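Local coordinates for protein siderophore biosynthesis lipase/esterase, putative (Aspergillus fumigatus, PDB 6GUP) that hydrolyses the ester bonds of the fungal siderophore fusarinine C, but not those of triacetylfusarinine C, and works as a homodimeric alpha/beta-hydrolase, at residues L74-Q79 with D87-E92; D168-Q173 with L251-L256; G209-L214 with P228-R233. One frame throughout, in Å; residues are numbered along the deposited sequence.

Overall arrangement
Along the chain the order is contact 1, the first segment of contact 2, the whole of contact 3, then the second segment of contact 2. Contact 1 follows strand 67-72 of the mixed central sheet and joins the short helix 75-78 to helix 86-108. Contact 2 ties helix 168-178, which follows sheet strand 159-163, to the loop before helix 258-262, and so closes over the helical excursion that holds contact 3. The centres of contacts 1 and 2 lie about 22 Å apart, those of contacts 1 and 3 about 17 Å, and those of contacts 2 and 3 about 21 Å. Contacts 1 and 3 both reach the second subunit, placing them at the dimer interface.

Contact 1. Residues L74-Q79 with D87-E92; sequences LTSSYQ and DRDTNE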
ATOM      1  N   LEU A  74      -1.484  -4.632  -4.413  1.00 37.91           N
ATOM      2  CA  LEU A  74      -1.905  -4.414  -5.789  1.00 38.15           C
ATOM      3  C   LEU A  74      -1.844  -2.907  -6.027  1.00 40.07           C
ATOM      4  O   LEU A  74      -1.530  -2.147  -5.108  1.00 41.21           O
ATOM      5  CB  LEU A  74      -3.334  -4.936  -5.984  1.00 36.81           C
ATOM      6  CG  LEU A  74      -3.617  -6.378  -5.540  1.00 35.75           C
ATOM      7  CD1 LEU A  74      -5.114  -6.644  -5.468  1.00 35.28           C
ATOM      8  CD2 LEU A  74      -2.940  -7.380  -6.464  1.00 35.60           C
ATOM      9  N   THR A  75      -2.138  -2.471  -7.249  1.00 41.32           N
ATOM     10  CA  THR A  75      -2.308  -1.040  -7.530  1.00 41.94           C
ATOM     11  C   THR A  75      -3.576  -0.533  -6.831  1.00 44.59           C
ATOM     12  O   THR A  75      -3.613   0.601  -6.349  1.00 45.18           O
ATOM     13  CB  THR A  75      -2.390  -0.760  -9.046  1.00 44.84           C
ATOM     14  OG1 THR A  75      -1.201  -1.241  -9.685  1.00 43.98           O
ATOM     15  CG2 THR A  75      -2.542   0.739  -9.335  1.00 45.66           C
ATOM     16  N   SER A  76      -4.599  -1.386  -6.773  1.00 47.20           N
ATOM     17  CA  SER A  76      -5.850  -1.078  -6.075  1.00 48.57           C
ATOM     18  C   SER A  76      -5.723  -0.972  -4.549  1.00 47.41           C
ATOM     19  O   SER A  76      -6.612  -0.413  -3.900  1.00 48.16           O
ATOM     20  CB  SER A  76      -6.909  -2.118  -6.429  1.00 51.02           C
ATOM     21  OG  SER A  76      -7.135  -2.129  -7.824  1.00 53.20           O
ATOM     22  N   SER A  77      -4.648  -1.524  -3.980  1.00 45.49           N
ATOM     23  CA  SER A  77      -4.285  -1.265  -2.580  1.00 47.03           C
ATOM     24  C   SER A  77      -4.092   0.231  -2.326  1.00 49.30           C
ATOM     25  O   SER A  77      -4.537   0.752  -1.304  1.00 51.53           O
ATOM     26  CB  SER A  77      -3.000  -2.008  -2.193  1.00 46.27           C
ATOM     27  OG  SER A  77      -3.089  -3.390  -2.496  1.00 47.01           O
ATOM     28  N   TYR A  78      -3.437   0.904  -3.271  1.00 51.02           N
ATOM     29  CA  TYR A  78      -3.159   2.341  -3.183  1.00 54.33           C
ATOM     30  C   TYR A  78      -4.255   3.197  -3.842  1.00 56.64           C
ATOM     31  O   TYR A  78      -4.522   4.308  -3.385  1.00 57.50           O
ATOM     32  CB  TYR A  78      -1.781   2.640  -3.784  1.00 54.66           C
ATOM     33  CG  TYR A  78      -0.670   1.778  -3.203  1.00 55.63           C
ATOM     34  CD1 TYR A  78      -0.142   2.042  -1.938  1.00 55.00           C
ATOM     35  CD2 TYR A  78      -0.158   0.687  -3.910  1.00 56.14           C
ATOM     36  CE1 TYR A  78       0.866   1.257  -1.397  1.00 56.18           C
ATOM     37  CE2 TYR A  78       0.852  -0.105  -3.376  1.00 57.32           C
ATOM     38  CZ  TYR A  78       1.361   0.184  -2.120  1.00 57.45           C
ATOM     39  OH  TYR A  78       2.361  -0.592  -1.581  1.00 58.35           O
ATOM     40  N   GLN A  79      -4.892   2.680  -4.894  1.00 56.87           N
ATOM     41  CA  GLN A  79      -6.024   3.359  -5.542  1.00 56.88           C
ATOM     42  C   GLN A  79      -7.317   2.593  -5.246  1.00 56.59           C
ATOM     43  O   GLN A  79      -7.885   1.929  -6.118  1.00 58.48           O
ATOM     44  CB  GLN A  79      -5.796   3.494  -7.056  1.00 59.62           C
ATOM     45  CG  GLN A  79      -4.373   3.859  -7.458  1.00 63.23           C
ATOM     46  CD  GLN A  79      -4.251   4.285  -8.913  1.00 66.04           C
ATOM     47  OE1 GLN A  79      -5.199   4.796  -9.514  1.00 66.86           O
ATOM     48  NE2 GLN A  79      -3.071   4.082  -9.487  1.00 66.82           N
ATOM     49  N   ASP A  87      -9.905  -6.100 -13.363  1.00 43.11           N
ATOM     50  CA  ASP A  87      -9.041  -6.585 -14.452  1.00 45.83           C
ATOM     51  C   ASP A  87      -7.554  -6.409 -14.135  1.00 45.11           C
ATOM     52  O   ASP A  87      -6.757  -7.320 -14.366  1.00 44.07           O
ATOM     53  CB  ASP A  87      -9.369  -5.889 -15.786  1.00 51.57           C
ATOM     54  CG  ASP A  87     -10.625  -6.442 -16.461  1.00 56.21           C
ATOM     55  OD1 ASP A  87     -11.139  -7.507 -16.055  1.00 56.75           O
ATOM     56  OD2 ASP A  87     -11.094  -5.802 -17.425  1.00 58.39           O
ATOM     57  N   ARG A  88      -7.193  -5.241 -13.609  1.00 45.56           N
ATOM     58  CA  ARG A  88      -5.810  -4.951 -13.216  1.00 45.47           C
ATOM     59  C   ARG A  88      -5.378  -5.761 -11.988  1.00 40.72           C
ATOM     60  O   ARG A  88      -4.245  -6.242 -11.930  1.00 36.72           O
ATOM     61  CB  ARG A  88      -5.654  -3.462 -12.933  1.00 50.69           C
ATOM     62  CG  ARG A  88      -4.218  -2.981 -12.764  1.00 56.96           C
ATOM     63  CD  ARG A  88      -4.207  -1.503 -12.421  1.00 65.65           C
ATOM     64  NE  ARG A  88      -5.020  -1.240 -11.230  1.00 72.76           N
ATOM     65  CZ  ARG A  88      -5.662  -0.104 -10.949  1.00 80.37           C
ATOM     66  NH1 ARG A  88      -5.618   0.950 -11.765  1.00 83.21           N
ATOM     67  NH2 ARG A  88      -6.369  -0.023  -9.823  1.00 82.97           N
ATOM     68  N   ASP A  89      -6.278  -5.883 -11.010  1.00 39.75           N
ATOM     69  CA  ASP A  89      -6.072  -6.750  -9.835  1.00 40.91           C
ATOM     70  C   ASP A  89      -5.696  -8.160 -10.253  1.00 39.32           C
ATOM     71  O   ASP A  89      -4.722  -8.735  -9.762  1.00 38.14           O
ATOM     72  CB  ASP A  89      -7.351  -6.837  -8.992  1.00 42.76           C
ATOM     73  CG  ASP A  89      -7.590  -5.603  -8.155  1.00 45.38           C
ATOM     74  OD1 ASP A  89      -7.002  -4.544  -8.450  1.00 44.86           O
ATOM     75  OD2 ASP A  89      -8.369  -5.703  -7.186  1.00 49.66           O
ATOM     76  N   THR A  90      -6.496  -8.695 -11.165  1.00 38.29           N
ATOM     77  CA  THR A  90      -6.322 -10.035 -11.699  1.00 38.60           C
ATOM     78  C   THR A  90      -4.965 -10.243 -12.397  1.00 38.24           C
ATOM     79  O   THR A  90      -4.331 -11.286 -12.213  1.00 36.39           O
ATOM     80  CB  THR A  90      -7.505 -10.360 -12.639  1.00 40.68           C
ATOM     81  OG1 THR A  90      -8.679 -10.588 -11.850  1.00 42.62           O
ATOM     82  CG2 THR A  90      -7.243 -11.565 -13.454  1.00 42.32           C
ATOM     83  N   ASN A  91      -4.532  -9.261 -13.188  1.00 39.61           N
ATOM     84  CA  ASN A  91      -3.226  -9.324 -13.865  1.00 42.62           C
ATOM     85  C   ASN A  91      -2.067  -9.361 -12.870  1.00 38.88           C
ATOM     86  O   ASN A  91      -1.099 -10.097 -13.065  1.00 38.61           O
ATOM     87  CB  ASN A  91      -3.026  -8.121 -14.800  1.00 48.92           C
ATOM     88  CG  ASN A  91      -3.984  -8.118 -15.980  1.00 54.61           C
ATOM     89  OD1 ASN A  91      -4.531  -7.075 -16.336  1.00 58.24           O
ATOM     90  ND2 ASN A  91      -4.181  -9.278 -16.599  1.00 54.15           N
ATOM     91  N   GLU A  92      -2.177  -8.558 -11.816  1.00 36.74           N
ATOM     92  CA  GLU A  92      -1.138  -8.462 -10.790  1.00 36.82           C
ATOM     93  C   GLU A  92      -1.094  -9.694  -9.884  1.00 34.65           C
ATOM     94  O   GLU A  92      -0.015 -10.103  -9.457  1.00 35.05           O
ATOM     95  CB  GLU A  92      -1.317  -7.178  -9.979  1.00 40.04           C
ATOM     96  CG  GLU A  92      -1.006  -5.938 -10.810  1.00 43.05           C
ATOM     97  CD  GLU A  92      -1.503  -4.639 -10.208  1.00 45.78           C
ATOM     98  OE1 GLU A  92      -2.143  -4.651  -9.134  1.00 46.82           O
ATOM     99  OE2 GLU A  92      -1.248  -3.584 -10.825  1.00 46.79           O
TER
HETATM  100  O   HOH W   1      -4.592  -3.461  -8.946  1.00 46.20           O
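T75 lies across the guanidinium of R88, its CG2 3.6 Å above the plane and over the centre, while the two side chains cross at about a right angle. CG2 is anti to the backbone N, which places OG1 on the same side as the backbone N-H (chi1 -58°), and the two donate to one carboxylate. T75 N gives a nearly straight bond to E92 OE1 (2.9 Å, 165°) and T75 OG1 a shorter one to E92 OE2 (2.6 Å), each on the syn side but somewhat out of the carboxylate plane, so both oxygens are gripped and the group's rotation is fixed. S76 OG is the second junction: it donates to D89 OD1 at a very short 2.5 Å and accepts from R88 NH2 at 3.0 Å, within 7° of the guanidinium plane. A water accepts from S76 N and R88 NE and donates to D89 OD1 and E92 OE1, linking the acids to the arginine. L74 CD1 packs 3.8 Å from D89 CG. The contact thus clamps the short helix after strand 67-72 against helix 86-108; D89 also packs on C128 of helix 125-134, and Q79 meets L216 of the second subunit.

Contact 2. Residues D168-Q173 with L251-L256; sequences DREAIQ and LFSSDL
R169 and D255 form the charged part of the contact, an end-on salt bridge in which two nitrogens each take a separate oxygen. NH2 of R169 reaches D255 OD1 at 2.9 Å and NH1 reaches D255 OD2 at 3.1 Å, both on the syn side. The two flat groups are almost coplanar, 2° apart, yet each oxygen sits about 20° out of the guanidinium plane, which means the planes are slightly stepped. The arginine gets there as an extended chain with CG anti to the backbone N (chi1 160°), running out from the first turn of helix 168-178 to meet the aspartate from the opposite direction. R169 NH2 also donates weakly to S253 OG, which is hydrogen-bonded as well to D250 OD1 and to S167 OG, just ahead of the helix.

Neutral donors make up the second group, and these converge on E170. S254 N donates to E170 OE1 at 3.0 Å in a nearly straight bond, approaching from above the carboxylate plane, whereas S254 OG donates to E170 OE2 at 2.7 Å on its syn lone pair. One serine therefore holds both oxygens of the glutamate through its amide and its hydroxyl.

Van der Waals contact is slight: E170 CG lies 3.8 Å from S253 OG, and the segments bury 217 Å² in all.

The type I turn from S253 to L256 is thus fastened to the helix chiefly by polar bonds. E170 OE2 and D255 OD1 are 4.2 Å apart, and E241 brings a further carboxylate close to D255, so R169 probably offsets a local excess of negative charge, while the S254 donors would be expected to stabilise E170 as an anion.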
ATOM      1  N   ASP A 168     -21.378  -5.442  -1.338  1.00 43.28           N
ATOM      2  CA  ASP A 168     -21.288  -4.067  -0.828  1.00 45.61           C
ATOM      3  C   ASP A 168     -22.601  -3.318  -1.029  1.00 44.24           C
ATOM      4  O   ASP A 168     -23.015  -2.546  -0.163  1.00 43.84           O
ATOM      5  CB  ASP A 168     -20.156  -3.292  -1.515  1.00 47.90           C
ATOM      6  CG  ASP A 168     -18.774  -3.746  -1.073  1.00 51.98           C
ATOM      7  OD1 ASP A 168     -18.549  -3.914   0.144  1.00 51.76           O
ATOM      8  OD2 ASP A 168     -17.901  -3.917  -1.950  1.00 55.59           O
ATOM      9  N   ARG A 169     -23.237  -3.542  -2.177  1.00 43.57           N
ATOM     10  CA  ARG A 169     -24.557  -2.981  -2.471  1.00 44.78           C
ATOM     11  C   ARG A 169     -25.577  -3.351  -1.391  1.00 44.83           C
ATOM     12  O   ARG A 169     -26.261  -2.477  -0.856  1.00 45.15           O
ATOM     13  CB  ARG A 169     -25.048  -3.442  -3.853  1.00 46.22           C
ATOM     14  CG  ARG A 169     -26.549  -3.319  -4.056  1.00 49.21           C
ATOM     15  CD  ARG A 169     -26.994  -3.745  -5.438  1.00 53.31           C
ATOM     16  NE  ARG A 169     -28.455  -3.834  -5.462  1.00 55.27           N
ATOM     17  CZ  ARG A 169     -29.182  -4.942  -5.286  1.00 58.78           C
ATOM     18  NH1 ARG A 169     -30.511  -4.854  -5.325  1.00 60.69           N
ATOM     19  NH2 ARG A 169     -28.619  -6.139  -5.106  1.00 59.51           N
ATOM     20  N   GLU A 170     -25.675  -4.644  -1.091  1.00 45.08           N
ATOM     21  CA  GLU A 170     -26.602  -5.128  -0.059  1.00 45.01           C
ATOM     22  C   GLU A 170     -26.172  -4.755   1.362  1.00 44.11           C
ATOM     23  O   GLU A 170     -27.022  -4.628   2.243  1.00 44.85           O
ATOM     24  CB  GLU A 170     -26.827  -6.639  -0.177  1.00 44.34           C
ATOM     25  CG  GLU A 170     -27.733  -7.010  -1.341  1.00 44.46           C
ATOM     26  CD  GLU A 170     -28.141  -8.465  -1.336  1.00 45.59           C
ATOM     27  OE1 GLU A 170     -27.274  -9.334  -1.106  1.00 44.37           O
ATOM     28  OE2 GLU A 170     -29.333  -8.746  -1.585  1.00 47.03           O
ATOM     29  N   ALA A 171     -24.868  -4.586   1.584  1.00 42.24           N
ATOM     30  CA  ALA A 171     -24.363  -4.077   2.864  1.00 42.07           C
ATOM     31  C   ALA A 171     -24.804  -2.635   3.127  1.00 43.20           C
ATOM     32  O   ALA A 171     -25.140  -2.290   4.260  1.00 42.45           O
ATOM     33  CB  ALA A 171     -22.847  -4.186   2.930  1.00 40.46           C
ATOM     34  N   ILE A 172     -24.808  -1.808   2.081  1.00 43.55           N
ATOM     35  CA  ILE A 172     -25.278  -0.421   2.183  1.00 43.84           C
ATOM     36  C   ILE A 172     -26.793  -0.366   2.430  1.00 46.61           C
ATOM     37  O   ILE A 172     -27.255   0.437   3.242  1.00 46.47           O
ATOM     38  CB  ILE A 172     -24.868   0.417   0.945  1.00 43.29           C
ATOM     39  CG1 ILE A 172     -23.342   0.590   0.924  1.00 42.64           C
ATOM     40  CG2 ILE A 172     -25.535   1.789   0.965  1.00 42.65           C
ATOM     41  CD1 ILE A 172     -22.777   1.128  -0.373  1.00 41.34           C
ATOM     42  N   GLN A 173     -27.553  -1.220   1.738  1.00 49.98           N
ATOM     43  CA  GLN A 173     -29.000  -1.378   1.987  1.00 52.35           C
ATOM     44  C   GLN A 173     -29.307  -1.706   3.454  1.00 51.07           C
ATOM     45  O   GLN A 173     -30.276  -1.200   4.022  1.00 51.67           O
ATOM     46  CB  GLN A 173     -29.590  -2.475   1.090  1.00 55.97           C
ATOM     47  CG  GLN A 173     -29.695  -2.106  -0.383  1.00 58.71           C
ATOM     48  CD  GLN A 173     -30.117  -3.273  -1.264  1.00 60.41           C
ATOM     49  OE1 GLN A 173     -30.524  -4.328  -0.775  1.00 60.55           O
ATOM     50  NE2 GLN A 173     -30.022  -3.083  -2.575  1.00 60.74           N
ATOM     51  N   LEU A 251     -20.949  -9.044  -7.550  1.00 40.97           N
ATOM     52  CA  LEU A 251     -20.863 -10.476  -7.848  1.00 39.09           C
ATOM     53  C   LEU A 251     -21.667 -11.328  -6.864  1.00 37.53           C
ATOM     54  O   LEU A 251     -22.111 -12.421  -7.221  1.00 37.52           O
ATOM     55  CB  LEU A 251     -19.398 -10.932  -7.826  1.00 39.03           C
ATOM     56  CG  LEU A 251     -18.465 -10.311  -8.871  1.00 40.51           C
ATOM     57  CD1 LEU A 251     -17.007 -10.570  -8.519  1.00 41.18           C
ATOM     58  CD2 LEU A 251     -18.776 -10.842 -10.263  1.00 40.75           C
ATOM     59  N   PHE A 252     -21.866 -10.823  -5.641  1.00 36.03           N
ATOM     60  CA  PHE A 252     -22.364 -11.631  -4.522  1.00 35.16           C
ATOM     61  C   PHE A 252     -23.738 -11.216  -3.971  1.00 34.80           C
ATOM     62  O   PHE A 252     -24.109 -11.641  -2.873  1.00 33.50           O
ATOM     63  CB  PHE A 252     -21.320 -11.621  -3.393  1.00 34.60           C
ATOM     64  CG  PHE A 252     -19.935 -12.012  -3.841  1.00 33.38           C
ATOM     65  CD1 PHE A 252     -19.716 -13.234  -4.473  1.00 32.20           C
ATOM     66  CD2 PHE A 252     -18.846 -11.167  -3.629  1.00 32.37           C
ATOM     67  CE1 PHE A 252     -18.445 -13.604  -4.889  1.00 31.20           C
ATOM     68  CE2 PHE A 252     -17.572 -11.532  -4.044  1.00 32.32           C
ATOM     69  CZ  PHE A 252     -17.371 -12.752  -4.676  1.00 30.60           C
ATOM     70  N   SER A 253     -24.500 -10.415  -4.723  1.00 34.66           N
ATOM     71  CA  SER A 253     -25.857 -10.029  -4.301  1.00 35.30           C
ATOM     72  C   SER A 253     -26.822 -11.214  -4.373  1.00 35.74           C
ATOM     73  O   SER A 253     -26.768 -12.014  -5.307  1.00 36.33           O
ATOM     74  CB  SER A 253     -26.404  -8.862  -5.131  1.00 36.44           C
ATOM     75  OG  SER A 253     -25.927  -7.626  -4.632  1.00 38.59           O
ATOM     76  N   SER A 254     -27.701 -11.304  -3.379  1.00 36.88           N
ATOM     77  CA  SER A 254     -28.639 -12.418  -3.243  1.00 39.57           C
ATOM     78  C   SER A 254     -29.775 -12.435  -4.270  1.00 42.01           C
ATOM     79  O   SER A 254     -30.379 -13.485  -4.490  1.00 43.92           O
ATOM     80  CB  SER A 254     -29.227 -12.441  -1.827  1.00 40.17           C
ATOM     81  OG  SER A 254     -30.049 -11.312  -1.589  1.00 40.07           O
ATOM     82  N   ASP A 255     -30.062 -11.288  -4.892  1.00 43.28           N
ATOM     83  CA  ASP A 255     -31.146 -11.181  -5.885  1.00 45.84           C
ATOM     84  C   ASP A 255     -30.676 -11.248  -7.353  1.00 44.16           C
ATOM     85  O   ASP A 255     -31.453 -10.934  -8.261  1.00 44.04           O
ATOM     86  CB  ASP A 255     -31.991  -9.916  -5.630  1.00 50.69           C
ATOM     87  CG  ASP A 255     -31.211  -8.619  -5.823  1.00 53.47           C
ATOM     88  OD1 ASP A 255     -29.962  -8.641  -5.765  1.00 51.81           O
ATOM     89  OD2 ASP A 255     -31.856  -7.568  -6.017  1.00 55.48           O
ATOM     90  N   LEU A 256     -29.426 -11.659  -7.585  1.00 42.71           N
ATOM     91  CA  LEU A 256     -28.939 -11.908  -8.944  1.00 43.21           C
ATOM     92  C   LEU A 256     -29.599 -13.163  -9.500  1.00 43.61           C
ATOM     93  O   LEU A 256     -29.801 -14.135  -8.771  1.00 43.90           O
ATOM     94  CB  LEU A 256     -27.415 -12.081  -8.974  1.00 42.03           C
ATOM     95  CG  LEU A 256     -26.544 -10.906  -8.519  1.00 41.39           C
ATOM     96  CD1 LEU A 256     -25.075 -11.265  -8.694  1.00 40.63           C
ATOM     97  CD2 LEU A 256     -26.870  -9.623  -9.268  1.00 41.68           C
TER

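Contact 3. Residues G209-L214 with P228-R233; sequences GTDVLL and PLSARR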
ATOM      1  N   GLY A 209     -11.355  11.292 -17.814  1.00 44.07           N
ATOM      2  CA  GLY A 209     -10.118  10.911 -17.131  1.00 44.53           C
ATOM      3  C   GLY A 209      -9.981  11.371 -15.685  1.00 43.92           C
ATOM      4  O   GLY A 209      -9.097  10.884 -14.978  1.00 45.72           O
ATOM      5  N   THR A 210     -10.832  12.301 -15.239  1.00 42.28           N
ATOM      6  CA  THR A 210     -10.803  12.775 -13.854  1.00 42.49           C
ATOM      7  C   THR A 210     -11.657  11.896 -12.949  1.00 43.55           C
ATOM      8  O   THR A 210     -12.541  11.172 -13.419  1.00 43.44           O
ATOM      9  CB  THR A 210     -11.303  14.231 -13.708  1.00 42.03           C
ATOM     10  OG1 THR A 210     -12.681  14.320 -14.091  1.00 43.08           O
ATOM     11  CG2 THR A 210     -10.487  15.176 -14.559  1.00 41.80           C
ATOM     12  N   ASP A 211     -11.381  11.978 -11.650  1.00 42.79           N
ATOM     13  CA  ASP A 211     -12.169  11.311 -10.617  1.00 42.84           C
ATOM     14  C   ASP A 211     -12.481  12.305  -9.507  1.00 41.85           C
ATOM     15  O   ASP A 211     -11.565  12.848  -8.887  1.00 42.99           O
ATOM     16  CB  ASP A 211     -11.403  10.118 -10.036  1.00 43.26           C
ATOM     17  CG  ASP A 211     -11.613   8.847 -10.828  1.00 46.48           C
ATOM     18  OD1 ASP A 211     -12.765   8.363 -10.891  1.00 47.76           O
ATOM     19  OD2 ASP A 211     -10.629   8.323 -11.388  1.00 49.56           O
ATOM     20  N   VAL A 212     -13.769  12.537  -9.265  1.00 40.29           N
ATOM     21  CA  VAL A 212     -14.217  13.377  -8.160  1.00 40.94           C
ATOM     22  C   VAL A 212     -14.294  12.499  -6.915  1.00 42.23           C
ATOM     23  O   VAL A 212     -15.184  11.654  -6.802  1.00 42.83           O
ATOM     24  CB  VAL A 212     -15.591  14.025  -8.450  1.00 41.13           C
ATOM     25  CG1 VAL A 212     -16.037  14.899  -7.281  1.00 41.73           C
ATOM     26  CG2 VAL A 212     -15.528  14.850  -9.729  1.00 42.70           C
ATOM     27  N   LEU A 213     -13.355  12.696  -5.992  1.00 43.51           N
ATOM     28  CA  LEU A 213     -13.342  11.960  -4.730  1.00 44.98           C
ATOM     29  C   LEU A 213     -14.372  12.570  -3.793  1.00 45.89           C
ATOM     30  O   LEU A 213     -14.330  13.772  -3.519  1.00 47.06           O
ATOM     31  CB  LEU A 213     -11.959  11.998  -4.078  1.00 45.09           C
ATOM     32  CG  LEU A 213     -10.768  11.508  -4.906  1.00 45.66           C
ATOM     33  CD1 LEU A 213      -9.515  11.564  -4.048  1.00 44.94           C
ATOM     34  CD2 LEU A 213     -10.977  10.104  -5.460  1.00 46.88           C
ATOM     35  N   LEU A 214     -15.296  11.741  -3.311  1.00 45.28           N
ATOM     36  CA  LEU A 214     -16.339  12.194  -2.398  1.00 44.61           C
ATOM     37  C   LEU A 214     -15.753  12.320  -0.990  1.00 45.16           C
ATOM     38  O   LEU A 214     -14.763  11.651  -0.679  1.00 45.13           O
ATOM     39  CB  LEU A 214     -17.528  11.229  -2.410  1.00 44.93           C
ATOM     40  CG  LEU A 214     -18.194  11.026  -3.779  1.00 45.32           C
ATOM     41  CD1 LEU A 214     -19.165   9.857  -3.738  1.00 45.82           C
ATOM     42  CD2 LEU A 214     -18.899  12.289  -4.247  1.00 44.90           C
ATOM     43  N   PRO A 228     -11.783   5.372   0.917  1.00 71.29           N
ATOM     44  CA  PRO A 228     -12.214   6.519   0.104  1.00 68.97           C
ATOM     45  C   PRO A 228     -12.959   6.104  -1.164  1.00 65.23           C
ATOM     46  O   PRO A 228     -12.729   5.008  -1.680  1.00 65.79           O
ATOM     47  CB  PRO A 228     -10.892   7.217  -0.251  1.00 68.92           C
ATOM     48  CG  PRO A 228      -9.847   6.172  -0.063  1.00 68.35           C
ATOM     49  CD  PRO A 228     -10.325   5.410   1.131  1.00 68.75           C
ATOM     50  N   LEU A 229     -13.839   6.976  -1.649  1.00 59.23           N
ATOM     51  CA  LEU A 229     -14.687   6.665  -2.798  1.00 55.33           C
ATOM     52  C   LEU A 229     -14.724   7.797  -3.814  1.00 49.77           C
ATOM     53  O   LEU A 229     -15.013   8.945  -3.467  1.00 47.09           O
ATOM     54  CB  LEU A 229     -16.115   6.350  -2.335  1.00 56.60           C
ATOM     55  CG  LEU A 229     -16.334   5.048  -1.558  1.00 57.51           C
ATOM     56  CD1 LEU A 229     -17.763   4.983  -1.042  1.00 55.57           C
ATOM     57  CD2 LEU A 229     -16.033   3.824  -2.412  1.00 58.13           C
ATOM     58  N   SER A 230     -14.432   7.457  -5.069  1.00 45.31           N
ATOM     59  CA  SER A 230     -14.691   8.345  -6.195  1.00 42.97           C
ATOM     60  C   SER A 230     -16.190   8.341  -6.480  1.00 40.79           C
ATOM     61  O   SER A 230     -16.915   7.439  -6.047  1.00 41.82           O
ATOM     62  CB  SER A 230     -13.914   7.905  -7.441  1.00 44.27           C
ATOM     63  OG  SER A 230     -14.440   6.707  -7.990  1.00 43.36           O
ATOM     64  N   ALA A 231     -16.642   9.359  -7.204  1.00 40.46           N
ATOM     65  CA  ALA A 231     -18.044   9.466  -7.610  1.00 41.26           C
ATOM     66  C   ALA A 231     -18.475   8.285  -8.477  1.00 44.53           C
ATOM     67  O   ALA A 231     -19.555   7.726  -8.275  1.00 45.89           O
ATOM     68  CB  ALA A 231     -18.279  10.770  -8.353  1.00 39.12           C
ATOM     69  N   ARG A 232     -17.625   7.913  -9.433  1.00 47.58           N
ATOM     70  CA  ARG A 232     -17.906   6.780 -10.320  1.00 52.10           C
ATOM     71  C   ARG A 232     -17.973   5.453  -9.577  1.00 55.21           C
ATOM     72  O   ARG A 232     -18.833   4.621  -9.880  1.00 56.58           O
ATOM     73  CB  ARG A 232     -16.873   6.684 -11.445  1.00 54.43           C
ATOM     74  CG  ARG A 232     -17.075   7.731 -12.522  1.00 58.90           C
ATOM     75  CD  ARG A 232     -16.165   7.490 -13.711  1.00 63.59           C
ATOM     76  NE  ARG A 232     -14.755   7.708 -13.398  1.00 67.57           N
ATOM     77  CZ  ARG A 232     -13.764   7.655 -14.290  1.00 70.29           C
ATOM     78  NH1 ARG A 232     -14.006   7.396 -15.575  1.00 70.67           N
ATOM     79  NH2 ARG A 232     -12.513   7.868 -13.900  1.00 70.23           N
ATOM     80  N   ARG A 233     -17.075   5.257  -8.615  1.00 56.61           N
ATOM     81  CA  ARG A 233     -17.088   4.037  -7.817  1.00 57.94           C
ATOM     82  C   ARG A 233     -18.304   3.962  -6.906  1.00 59.33           C
ATOM     83  O   ARG A 233     -18.914   2.903  -6.780  1.00 60.77           O
ATOM     84  CB  ARG A 233     -15.820   3.885  -6.985  1.00 57.42           C
ATOM     85  CG  ARG A 233     -15.678   2.460  -6.512  1.00 61.76           C
ATOM     86  CD  ARG A 233     -14.552   2.184  -5.536  1.00 65.20           C
ATOM     87  NE  ARG A 233     -14.907   1.031  -4.703  1.00 68.64           N
ATOM     88  CZ  ARG A 233     -15.125  -0.211  -5.152  1.00 71.62           C
ATOM     89  NH1 ARG A 233     -15.015  -0.524  -6.446  1.00 75.51           N
ATOM     90  NH2 ARG A 233     -15.459  -1.168  -4.289  1.00 71.28           N
TER
HETATM   91  O   HOH W   2     -15.289   9.704 -10.264  1.00 45.87           O
HETATM   92  O   HOH W   3     -14.612   9.063   0.356  1.00 46.31           O
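D211 and R232 form a salt bridge beside a single beta bridge, L213 with S230, that sets the short strand 211-213 against the start of helix 231-238. Their side chains cross at about a right angle, and the carboxylate and guanidinium planes are 46° apart. The arginine grips side-on: NH2 (3.1 Å) and NE (3.3 Å) of R232 both donate to D211 OD1, which lies in the guanidinium plane, yet both nitrogens approach from above the carboxylate plane, on the same face. A bend at chi3 (-68°) brings the guanidinium round to this position.

Beside the salt bridge the backbones join through A231 N to V212 O (2.7 Å) and L214 N to L229 O (2.8 Å). The V212 and A231 side chains pack together by their CB atoms at 4.2 Å, and both also touch A202 of helix 185-205. L214 CD1 lies 4.0 Å from A231 CA, at the start of the helix. On the strand's other edge D211, V212 and L213 pair antiparallel with a strand of the second subunit, continuing the strand pairing across the dimer.

S230 is the N-cap of helix 231-238. Its OG, held between the backbone N and the carbonyl carbon (chi1 71°), is bonded to W81 O and accepts from R233 N at 3.1 Å.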